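Local coordinates for hypothetical protein (Bacteroides thetaiotaomicron, PDB 2OBB), which binds a magnesium ion and is probably a hydrolase of the HAD type, although its substrate is unknown, at residues M4-D9 / L93-R98. Sequence-based numbering, arbitrary orientation.
Sequences MTIAVD and LFIDDR. With MG (magnesium ion), chain B.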
loop_
_atom_site.group_PDB
_atom_site.type_symbol
_atom_site.label_atom_id
_atom_site.label_comp_id
_atom_site.label_asym_id
_atom_site.label_seq_id
_atom_site.Cartn_x
_atom_site.Cartn_y
_atom_site.Cartn_z
HETATM N N MSE A 4 -8.858 13.864 0.141
HETATM C CA MSE A 4 -8.670 12.432 0.099
HETATM C C MSE A 4 -8.378 11.809 1.469
HETATM O O MSE A 4 -7.867 12.451 2.369
HETATM C CB MSE A 4 -7.518 12.105 -0.849
HETATM C CG MSE A 4 -7.772 12.312 -2.356
HETATM SE SE MSE A 4 -6.239 11.529 -3.365
HETATM C CE MSE A 4 -4.841 12.834 -2.901
ATOM N N THR A 5 -8.674 10.526 1.594
ATOM C CA THR A 5 -8.292 9.760 2.758
ATOM C C THR A 5 -6.993 9.039 2.436
ATOM O O THR A 5 -6.946 8.180 1.560
ATOM C CB THR A 5 -9.383 8.740 3.101
ATOM O OG1 THR A 5 -10.626 9.424 3.297
ATOM C CG2 THR A 5 -9.015 7.953 4.368
ATOM N N ILE A 6 -5.942 9.377 3.163
ATOM C CA ILE A 6 -4.595 8.915 2.869
ATOM C C ILE A 6 -4.164 7.985 3.997
ATOM O O ILE A 6 -4.180 8.406 5.164
ATOM C CB ILE A 6 -3.659 10.114 2.793
ATOM C CG1 ILE A 6 -4.175 11.104 1.715
ATOM C CG2 ILE A 6 -2.230 9.678 2.524
ATOM C CD1 ILE A 6 -3.387 12.351 1.594
ATOM N N ALA A 7 -3.788 6.740 3.654
ATOM C CA ALA A 7 -3.220 5.816 4.619
ATOM C C ALA A 7 -1.718 6.032 4.677
ATOM O O ALA A 7 -1.063 6.003 3.646
ATOM C CB ALA A 7 -3.522 4.387 4.219
ATOM N N VAL A 8 -1.168 6.257 5.864
ATOM C CA VAL A 8 0.267 6.485 5.977
ATOM C C VAL A 8 0.922 5.462 6.883
ATOM O O VAL A 8 0.545 5.293 8.061
ATOM C CB VAL A 8 0.625 7.931 6.456
ATOM C CG1 VAL A 8 2.161 8.238 6.221
ATOM C CG2 VAL A 8 -0.245 8.963 5.745
ATOM N N ASP A 9 1.929 4.792 6.341
ATOM C CA ASP A 9 2.691 3.834 7.122
ATOM C C ASP A 9 3.530 4.583 8.156
ATOM O O ASP A 9 3.735 5.787 8.038
ATOM C CB ASP A 9 3.553 3.012 6.191
ATOM C CG ASP A 9 4.460 2.075 6.918
ATOM O OD1 ASP A 9 3.959 1.286 7.726
ATOM O OD2 ASP A 9 5.683 2.094 6.654
ATOM N N LEU A 93 -5.527 6.694 -1.055
ATOM C CA LEU A 93 -4.102 6.750 -1.319
ATOM C C LEU A 93 -3.336 6.021 -0.208
ATOM O O LEU A 93 -3.749 6.071 0.965
ATOM C CB LEU A 93 -3.649 8.198 -1.350
ATOM C CG LEU A 93 -2.383 8.523 -2.141
ATOM C CD1 LEU A 93 -2.742 8.581 -3.654
ATOM C CD2 LEU A 93 -1.776 9.830 -1.652
ATOM N N PHE A 94 -2.230 5.366 -0.586
ATOM C CA PHE A 94 -1.360 4.702 0.357
ATOM C C PHE A 94 0.071 5.255 0.247
ATOM O O PHE A 94 0.665 5.295 -0.823
ATOM C CB PHE A 94 -1.371 3.191 0.117
ATOM C CG PHE A 94 -2.705 2.540 0.372
ATOM C CD1 PHE A 94 -3.680 2.501 -0.620
ATOM C CD2 PHE A 94 -2.989 1.989 1.608
ATOM C CE1 PHE A 94 -4.922 1.878 -0.392
ATOM C CE2 PHE A 94 -4.239 1.349 1.861
ATOM C CZ PHE A 94 -5.197 1.289 0.863
ATOM N N ILE A 95 0.610 5.688 1.368
ATOM C CA ILE A 95 1.992 6.129 1.417
ATOM C C ILE A 95 2.681 5.119 2.300
ATOM O O ILE A 95 2.391 5.042 3.498
ATOM C CB ILE A 95 2.121 7.560 2.004
ATOM C CG1 ILE A 95 1.259 8.542 1.194
ATOM C CG2 ILE A 95 3.626 8.006 2.048
ATOM C CD1 ILE A 95 1.228 9.956 1.748
ATOM N N ASP A 96 3.594 4.353 1.705
ATOM C CA ASP A 96 4.220 3.226 2.375
ATOM C C ASP A 96 5.619 2.963 1.795
ATOM O O ASP A 96 5.801 2.888 0.567
ATOM C CB ASP A 96 3.339 2.016 2.155
ATOM C CG ASP A 96 3.551 0.946 3.186
ATOM O OD1 ASP A 96 4.743 0.633 3.403
ATOM O OD2 ASP A 96 2.513 0.376 3.693
ATOM N N ASP A 97 6.618 2.802 2.649
ATOM C CA ASP A 97 7.985 2.639 2.101
ATOM C C ASP A 97 8.115 1.286 1.425
ATOM O O ASP A 97 9.065 1.061 0.705
ATOM C CB ASP A 97 9.053 2.814 3.164
ATOM C CG ASP A 97 8.954 1.764 4.247
ATOM O OD1 ASP A 97 7.865 1.637 4.847
ATOM O OD2 ASP A 97 9.955 1.052 4.491
ATOM N N ARG A 98 7.147 0.394 1.637
ATOM C CA ARG A 98 7.166 -0.924 0.980
ATOM C C ARG A 98 6.311 -0.985 -0.277
ATOM O O ARG A 98 6.148 -2.036 -0.868
ATOM C CB ARG A 98 6.773 -2.041 1.927
ATOM C CG ARG A 98 7.737 -2.143 3.102
ATOM C CD ARG A 98 7.337 -3.306 3.993
ATOM N NE ARG A 98 8.061 -3.312 5.257
ATOM C CZ ARG A 98 8.205 -4.385 6.030
ATOM N NH1 ARG A 98 7.679 -5.568 5.689
ATOM N NH2 ARG A 98 8.892 -4.272 7.147
HETATM MG MG MG B . 7.304 0.764 6.659
HETATM O O HOH W 1 6.470 -0.433 8.051
HETATM O O HOH W 2 5.916 -0.290 5.440
HETATM O O HOH W 3 8.972 -0.507 6.375
#
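Asp9 OD2 and Asp97 OD1 lie 2.9 Å apart because both coordinate the magnesium ion, OD2 of Asp9 at 2.1 Å; the backbone O of Asp11 and three waters complete its shell. Asp9 CG stands anti to the backbone N (chi1 175°), which carries the carboxylate toward the metal. The carboxylate of Asp96 stacks on that of Asp9, planes 7° apart, Asp96 CG lying 3.6 Å from Asp9 CB. Two like charges so close are probably tolerable because Lys88 of the second subunit salt-bridges both. Thr13 OG1 hydrogen-bonds Asp9 OD2. Asp96 OD1 also accepts from Arg98 N, closing an Asx turn, and from a metal-bound water; an alanine here would probably leave that lysine with one carboxylate fewer and the turn before Arg98 less fixed. Behind the site the strands run parallel: Ile95 N donates to Ala7 O at 2.8 Å, almost straight at 171°. On one face Ile6 CG2 meets Ile95 CD1 (3.6 Å); on the other Ala7 CB approaches Phe94 CD2 (3.6 Å). Strand 5-8 lies between 42-45 and 93-95, with helix 106-115 packing on Leu93 and Ile95, consistent with the Rossmann-like HAD core.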